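Local structure of profilin-2 (Mus musculus, 2V8F) at residues 63-75 / 85-97. The protein binds actin and the proline-rich stretches of formins such as mDia1 and of VASP, and so probably links actin monomers to filament-building factors. Sequence-based numbering, arbitrary orientation. Where two conformers were deposited one is given.
Sequences GLTLGAKKCSVIR and TMDIRTKSQGGEP
Glu96 OE2 is held by two groups: Lys69 NZ forms a salt bridge to it at 2.7 Å, and Gln93 N reaches it from the opposite face of the carboxylate. At this end of the strand pairing Lys69 bends at chi2 (55°) and crosses Thr90, which lets NZ bind Lys91 O as well. Lys91 runs extended past Ser72 OG, and a water joins its NZ to Cys71 O. Strands 69-77 and 85-90 form an antiparallel hairpin with a classic beta bulge: Asp87 O accepts both Ile74 N (2.8 Å) and Arg75 N (3.2 Å) from the same face of its carbonyl. Ile74, in the bulge, points toward the partner strand, and Ile74 CD1 lies over one face of the Arg89 guanidinium, offset toward its rim and 3.5 Å from Arg89 NH2, while Asn100 binds Arg89 NE. Beside the bulge, one of two conformers of Arg75 makes a salt bridge to Asp87 OD2, with NE at 2.8 Å and NH2 at 2.7 Å. A bend at chi3 turns both nitrogens onto OD2; NE meets it nearly end-on, NH2 from the syn side, well out of the carboxylate plane. Asn125 of helix 121-137 holds OD1. On the other face of the sheet, Ile88 CG2 packs 3.6 Å from Cys71 CB, and Met86 CE rests against both branches of Val73, where Ile51 and Phe59 also touch Met86. One salt bridge thus lies by the bulge and another at the hairpin's open end, where Lys69 probably restrains the loop at 91-96, although Gln93 to Gly95 remain poorly ordered.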
ATOM      1  N   GLY A  63      -6.745  27.719 -11.368  1.00 21.03           N
ATOM      2  CA  GLY A  63      -6.519  26.309 -11.076  1.00 19.74           C
ATOM      3  C   GLY A  63      -5.264  26.179 -10.232  1.00 18.57           C
ATOM      4  O   GLY A  63      -4.707  27.164  -9.781  1.00 19.38           O
ATOM      5  N   LEU A  64      -4.807  24.945 -10.074  1.00 17.61           N
ATOM      6  CA  LEU A  64      -3.510  24.713  -9.477  1.00 16.83           C
ATOM      7  C   LEU A  64      -2.927  23.457 -10.099  1.00 16.68           C
ATOM      8  O   LEU A  64      -3.641  22.700 -10.770  1.00 18.45           O
ATOM      9  CB  LEU A  64      -3.628  24.597  -7.958  1.00 17.66           C
ATOM     10  CG  LEU A  64      -4.572  23.596  -7.328  1.00 19.15           C
ATOM     11  CD1 LEU A  64      -4.022  22.173  -7.297  1.00 19.32           C
ATOM     12  CD2 LEU A  64      -4.841  23.979  -5.875  1.00 20.27           C
ATOM     13  N   THR A  65      -1.663  23.186  -9.822  1.00 16.31           N
ATOM     14  CA  THR A  65      -1.103  21.899 -10.290  1.00 15.33           C
ATOM     15  C   THR A  65      -0.629  21.072  -9.107  1.00 13.36           C
ATOM     16  O   THR A  65      -0.290  21.600  -8.048  1.00 13.86           O
ATOM     17  CB  THR A  65       0.055  22.066 -11.285  1.00 18.93           C
ATOM     18  OG1 THR A  65       1.078  22.858 -10.627  1.00 17.87           O
ATOM     19  CG2 THR A  65      -0.371  22.733 -12.579  1.00 19.56           C
ATOM     20  N   LEU A  66      -0.590  19.759  -9.287  1.00 14.25           N
ATOM     21  CA  LEU A  66      -0.007  18.814  -8.351  1.00 13.78           C
ATOM     22  C   LEU A  66       0.903  17.966  -9.217  1.00 13.84           C
ATOM     23  O   LEU A  66       0.454  17.294 -10.143  1.00 15.94           O
ATOM     24  CB  LEU A  66      -1.087  17.992  -7.673  1.00 14.78           C
ATOM     25  CG  LEU A  66      -2.012  18.787  -6.733  1.00 15.26           C
ATOM     26  CD1 LEU A  66      -3.129  17.926  -6.208  1.00 16.51           C
ATOM     27  CD2 LEU A  66      -1.215  19.416  -5.598  1.00 14.92           C
ATOM     28  N   GLY A  67       2.198  17.975  -8.913  1.00 14.19           N
ATOM     29  CA  GLY A  67       3.112  17.194  -9.722  1.00 14.25           C
ATOM     30  C   GLY A  67       3.021  17.648 -11.165  1.00 15.86           C
ATOM     31  O   GLY A  67       3.188  16.823 -12.048  1.00 17.34           O
ATOM     32  N   ALA A  68       2.796  18.928 -11.418  1.00 16.00           N
ATOM     33  CA  ALA A  68       2.657  19.566 -12.715  1.00 18.77           C
ATOM     34  C   ALA A  68       1.371  19.172 -13.461  1.00 19.30           C
ATOM     35  O   ALA A  68       1.146  19.631 -14.587  1.00 23.34           O
ATOM     36  CB  ALA A  68       3.894  19.317 -13.596  1.00 20.51           C
ATOM     37  N   LYS A  69       0.564  18.341 -12.802  1.00 18.89           N
ATOM     38  CA  LYS A  69      -0.728  18.004 -13.409  1.00 17.78           C
ATOM     39  C   LYS A  69      -1.759  19.101 -13.125  1.00 18.73           C
ATOM     40  O   LYS A  69      -1.950  19.437 -11.947  1.00 17.12           O
ATOM     41  CB  LYS A  69      -1.214  16.672 -12.857  1.00 19.78           C
ATOM     42  CG  LYS A  69      -2.555  16.179 -13.361  1.00 23.36           C
ATOM     43  CD  LYS A  69      -2.650  16.090 -14.862  1.00 29.96           C
ATOM     44  CE  LYS A  69      -4.134  16.112 -15.261  1.00 32.45           C
ATOM     45  NZ  LYS A  69      -4.306  15.705 -16.685  1.00 33.57           N
ATOM     46  N   LYS A  70      -2.391  19.644 -14.153  1.00 18.68           N
ATOM     47  CA  LYS A  70      -3.453  20.653 -13.961  1.00 20.08           C
ATOM     48  C   LYS A  70      -4.676  20.082 -13.283  1.00 18.80           C
ATOM     49  O   LYS A  70      -5.144  19.007 -13.649  1.00 21.00           O
ATOM     50  CB  LYS A  70      -3.875  21.253 -15.319  1.00 24.49           C
ATOM     51  CG  LYS A  70      -2.736  22.088 -15.874  1.00 27.42           C
ATOM     52  CD  LYS A  70      -3.033  22.524 -17.313  1.00 34.33           C
ATOM     53  CE  LYS A  70      -3.635  23.912 -17.304  1.00 38.35           C
ATOM     54  NZ  LYS A  70      -3.689  24.432 -18.699  1.00 41.00           N
ATOM     55  N   CYS A  71      -5.148  20.796 -12.280  1.00 16.16           N
ATOM     56  CA  CYS A  71      -6.312  20.465 -11.495  1.00 15.50           C
ATOM     57  C   CYS A  71      -7.179  21.696 -11.285  1.00 16.69           C
ATOM     58  O   CYS A  71      -6.757  22.855 -11.451  1.00 17.23           O
ATOM     59  CB  CYS A  71      -5.899  19.978 -10.098  1.00 16.66           C
ATOM     60  SG  CYS A  71      -4.819  18.524 -10.052  1.00 16.66           S
ATOM     61  N   SER A  72      -8.404  21.424 -10.868  1.00 18.63           N
ATOM     62  CA  SER A  72      -9.427  22.349 -10.437  1.00 19.66           C
ATOM     63  C   SER A  72      -9.698  22.216  -8.936  1.00 18.22           C
ATOM     64  O   SER A  72      -9.661  21.115  -8.397  1.00 19.19           O
ATOM     65  CB  SER A  72     -10.732  22.098 -11.199  1.00 23.82           C
ATOM     66  OG  SER A  72     -10.456  22.247 -12.595  1.00 30.35           O
ATOM     67  N   VAL A  73      -9.986  23.322  -8.277  1.00 17.42           N
ATOM     68  CA  VAL A  73     -10.416  23.328  -6.885  1.00 16.46           C
ATOM     69  C   VAL A  73     -11.945  23.275  -6.835  1.00 16.26           C
ATOM     70  O   VAL A  73     -12.644  24.103  -7.407  1.00 19.61           O
ATOM     71  CB  VAL A  73      -9.901  24.531  -6.078  1.00 18.16           C
ATOM     72  CG1 VAL A  73     -10.426  24.475  -4.661  1.00 18.74           C
ATOM     73  CG2 VAL A  73      -8.389  24.509  -6.131  1.00 19.76           C
ATOM     74  N   ILE A  74     -12.439  22.254  -6.177  1.00 16.27           N
ATOM     75  CA  ILE A  74     -13.870  22.030  -6.054  1.00 18.31           C
ATOM     76  C   ILE A  74     -14.460  22.608  -4.770  1.00 20.07           C
ATOM     77  O   ILE A  74     -15.570  23.099  -4.885  1.00 23.01           O
ATOM     78  CB  ILE A  74     -14.145  20.506  -6.134  1.00 20.21           C
ATOM     79  CG1 ILE A  74     -13.403  19.954  -7.365  1.00 20.82           C
ATOM     80  CG2 ILE A  74     -15.608  20.152  -6.148  1.00 22.05           C
ATOM     81  CD1 ILE A  74     -13.758  20.618  -8.671  1.00 22.09           C
ATOM     82  N   ARG A  75     -13.734  22.503  -3.682  1.00 17.70           N
ATOM     83  CA  ARG A  75     -14.188  23.061  -2.402  1.00 18.96           C
ATOM     84  C   ARG A  75     -12.949  23.343  -1.576  1.00 18.41           C
ATOM     85  O   ARG A  75     -12.048  22.489  -1.558  1.00 18.33           O
ATOM     86  CB  ARG A  75     -15.114  22.107  -1.693  0.54 21.01           C
ATOM     87  CG  ARG A  75     -16.003  22.558  -0.563  0.54 21.59           C
ATOM     88  CD  ARG A  75     -17.053  21.544  -0.127  0.54 24.30           C
ATOM     89  NE  ARG A  75     -16.484  20.247   0.202  0.54 25.05           N
ATOM     90  CZ  ARG A  75     -17.000  19.196   0.789  0.54 26.30           C
ATOM     91  NH1 ARG A  75     -18.274  19.271   1.170  0.54 28.80           N
ATOM     92  NH2 ARG A  75     -16.304  18.075   1.005  0.54 24.47           N
ATOM     93  N   THR A  85     -10.098  20.463   5.163  1.00 13.53           N
ATOM     94  CA  THR A  85      -9.961  19.733   3.936  1.00 13.56           C
ATOM     95  C   THR A  85     -10.116  20.664   2.753  1.00 13.29           C
ATOM     96  O   THR A  85     -10.728  21.728   2.808  1.00 14.83           O
ATOM     97  CB  THR A  85     -10.957  18.536   3.821  1.00 14.54           C
ATOM     98  OG1 THR A  85     -12.269  19.062   3.704  1.00 16.58           O
ATOM     99  CG2 THR A  85     -10.800  17.570   4.993  1.00 17.80           C
ATOM    100  N   MET A  86      -9.616  20.181   1.597  1.00 14.35           N
ATOM    101  CA  MET A  86      -9.965  20.724   0.307  1.00 15.57           C
ATOM    102  C   MET A  86     -10.233  19.562  -0.650  1.00 15.73           C
ATOM    103  O   MET A  86      -9.577  18.532  -0.555  1.00 18.19           O
ATOM    104  CB  MET A  86      -8.847  21.489  -0.383  1.00 23.27           C
ATOM    105  CG  MET A  86      -8.399  22.839   0.064  1.00 24.21           C
ATOM    106  SD  MET A  86      -6.846  23.140  -0.816  1.00 21.64           S
ATOM    107  CE  MET A  86      -7.362  23.987  -2.251  1.00 24.11           C
ATOM    108  N   ASP A  87     -11.155  19.793  -1.543  1.00 16.24           N
ATOM    109  CA  ASP A  87     -11.492  18.871  -2.603  1.00 17.25           C
ATOM    110  C   ASP A  87     -11.038  19.438  -3.932  1.00 17.52           C
ATOM    111  O   ASP A  87     -11.282  20.597  -4.273  1.00 17.32           O
ATOM    112  CB  ASP A  87     -12.989  18.602  -2.543  1.00 18.61           C
ATOM    113  CG  ASP A  87     -13.374  18.122  -1.141  1.00 19.94           C
ATOM    114  OD1 ASP A  87     -12.911  17.024  -0.763  1.00 21.37           O
ATOM    115  OD2 ASP A  87     -14.173  18.844  -0.470  1.00 20.56           O
ATOM    116  N   ILE A  88     -10.353  18.553  -4.676  1.00 15.98           N
ATOM    117  CA  ILE A  88      -9.735  18.912  -5.936  1.00 15.40           C
ATOM    118  C   ILE A  88     -10.110  17.897  -7.013  1.00 13.83           C
ATOM    119  O   ILE A  88     -10.500  16.769  -6.682  1.00 16.30           O
ATOM    120  CB  ILE A  88      -8.205  18.971  -5.705  1.00 15.88           C
ATOM    121  CG1 ILE A  88      -7.833  20.189  -4.847  1.00 17.24           C
ATOM    122  CG2 ILE A  88      -7.362  18.945  -6.958  1.00 17.49           C
ATOM    123  CD1 ILE A  88      -6.453  20.183  -4.236  1.00 15.49           C
ATOM    124  N   ARG A  89      -9.953  18.236  -8.268  1.00 17.08           N
ATOM    125  CA  ARG A  89     -10.181  17.244  -9.342  1.00 16.93           C
ATOM    126  C   ARG A  89      -9.167  17.471 -10.435  1.00 17.78           C
ATOM    127  O   ARG A  89      -8.891  18.613 -10.787  1.00 17.88           O
ATOM    128  CB  ARG A  89     -11.593  17.332  -9.906  1.00 18.71           C
ATOM    129  CG  ARG A  89     -11.931  16.235 -10.878  1.00 20.24           C
ATOM    130  CD  ARG A  89     -13.419  16.187 -11.250  1.00 22.10           C
ATOM    131  NE  ARG A  89     -14.235  16.633 -10.161  1.00 24.28           N
ATOM    132  CZ  ARG A  89     -15.114  17.598 -10.046  1.00 24.78           C
ATOM    133  NH1 ARG A  89     -15.401  18.385 -11.049  1.00 23.45           N
ATOM    134  NH2 ARG A  89     -15.690  17.749  -8.861  1.00 26.24           N
ATOM    135  N   THR A  90      -8.574  16.387 -10.953  1.00 17.72           N
ATOM    136  CA  THR A  90      -7.660  16.613 -12.084  1.00 17.39           C
ATOM    137  C   THR A  90      -8.452  17.135 -13.267  1.00 21.14           C
ATOM    138  O   THR A  90      -9.655  16.852 -13.416  1.00 22.14           O
ATOM    139  CB  THR A  90      -6.889  15.332 -12.438  1.00 19.03           C
ATOM    140  OG1 THR A  90      -7.767  14.287 -12.883  1.00 21.21           O
ATOM    141  CG2 THR A  90      -6.129  14.861 -11.194  1.00 18.66           C
ATOM    142  N   LYS A  91      -7.777  17.887 -14.132  1.00 21.56           N
ATOM    143  CA  LYS A  91      -8.305  18.259 -15.468  1.00 26.83           C
ATOM    144  C   LYS A  91      -8.015  17.222 -16.544  1.00 32.99           C
ATOM    145  O   LYS A  91      -7.001  16.628 -16.562  1.00 33.91           O
ATOM    146  CB  LYS A  91      -7.814  19.643 -15.915  1.00 28.06           C
ATOM    147  CG  LYS A  91      -8.122  20.812 -14.962  1.00 31.31           C
ATOM    148  CD  LYS A  91      -7.918  22.191 -15.559  1.00 36.64           C
ATOM    149  CE  LYS A  91      -7.997  23.404 -14.631  1.00 40.49           C
ATOM    150  NZ  LYS A  91      -7.249  24.615 -15.164  1.00 41.63           N
ATOM    151  N   SER A  92      -8.984  17.011 -17.424  1.00 37.32           N
ATOM    152  CA  SER A  92      -8.877  16.023 -18.482  1.00 43.83           C
ATOM    153  C   SER A  92      -8.160  16.594 -19.690  1.00 49.35           C
ATOM    154  O   SER A  92      -8.611  17.461 -20.292  1.00 47.31           O
ATOM    155  CB  SER A  92     -10.267  15.486 -18.781  1.00 46.25           C
ATOM    156  OG  SER A  92     -10.370  14.856 -20.017  1.00 49.66           O
ATOM    157  N   GLN A  93      -6.961  16.143 -19.941  1.00 57.22           N
ATOM    158  CA  GLN A  93      -6.087  16.840 -20.863  1.00 63.30           C
ATOM    159  C   GLN A  93      -6.734  16.720 -22.219  1.00 66.30           C
ATOM    160  O   GLN A  93      -6.784  17.667 -22.994  1.00 68.06           O
ATOM    161  CB  GLN A  93      -4.682  16.215 -20.862  1.00 65.78           C
ATOM    162  CG  GLN A  93      -3.559  16.967 -20.139  1.00 67.98           C
ATOM    163  CD  GLN A  93      -2.140  16.720 -20.755  1.00 69.91           C
ATOM    164  OE1 GLN A  93      -1.396  17.666 -21.040  1.00 70.51           O
ATOM    165  NE2 GLN A  93      -1.780  15.446 -20.928  1.00 69.91           N
ATOM    166  N   GLY A  94      -7.305  15.550 -22.464  1.00 66.59           N
ATOM    167  CA  GLY A  94      -8.311  15.413 -23.463  1.00 67.22           C
ATOM    168  C   GLY A  94      -9.688  15.064 -22.964  1.00 68.22           C
ATOM    169  O   GLY A  94     -10.585  15.916 -22.894  1.00 69.01           O
ATOM    170  N   GLY A  95      -9.872  13.768 -22.763  1.00 67.63           N
ATOM    171  CA  GLY A  95      -8.890  12.829 -23.284  1.00 66.03           C
ATOM    172  C   GLY A  95      -8.800  11.597 -22.428  1.00 64.12           C
ATOM    173  O   GLY A  95      -8.893  10.459 -22.864  1.00 65.73           O
ATOM    174  N   GLU A  96      -8.627  11.858 -21.155  1.00 60.43           N
ATOM    175  CA  GLU A  96      -8.520  10.834 -20.161  1.00 57.35           C
ATOM    176  C   GLU A  96      -9.605  11.191 -19.163  1.00 50.96           C
ATOM    177  O   GLU A  96     -10.087  12.274 -19.161  1.00 50.11           O
ATOM    178  CB  GLU A  96      -7.168  10.976 -19.508  1.00 59.39           C
ATOM    179  CG  GLU A  96      -7.049  12.302 -18.785  1.00 60.70           C
ATOM    180  CD  GLU A  96      -5.624  12.840 -18.599  1.00 61.73           C
ATOM    181  OE1 GLU A  96      -4.662  12.067 -18.481  1.00 62.21           O
ATOM    182  OE2 GLU A  96      -5.483  14.060 -18.504  1.00 61.58           O
ATOM    183  N   PRO A  97     -10.028  10.224 -18.403  1.00 45.62           N
ATOM    184  CA  PRO A  97     -10.811  10.425 -17.191  1.00 41.13           C
ATOM    185  C   PRO A  97     -10.219  11.473 -16.274  1.00 35.70           C
ATOM    186  O   PRO A  97      -9.082  11.786 -16.379  1.00 36.51           O
ATOM    187  CB  PRO A  97     -10.758   9.072 -16.536  1.00 42.65           C
ATOM    188  CG  PRO A  97      -9.565   8.497 -17.028  1.00 44.12           C
ATOM    189  CD  PRO A  97      -9.147   9.078 -18.289  1.00 45.17           C
TER
HETATM  190  O   HOH W   1      -5.184  23.966 -13.563  1.00 25.63           O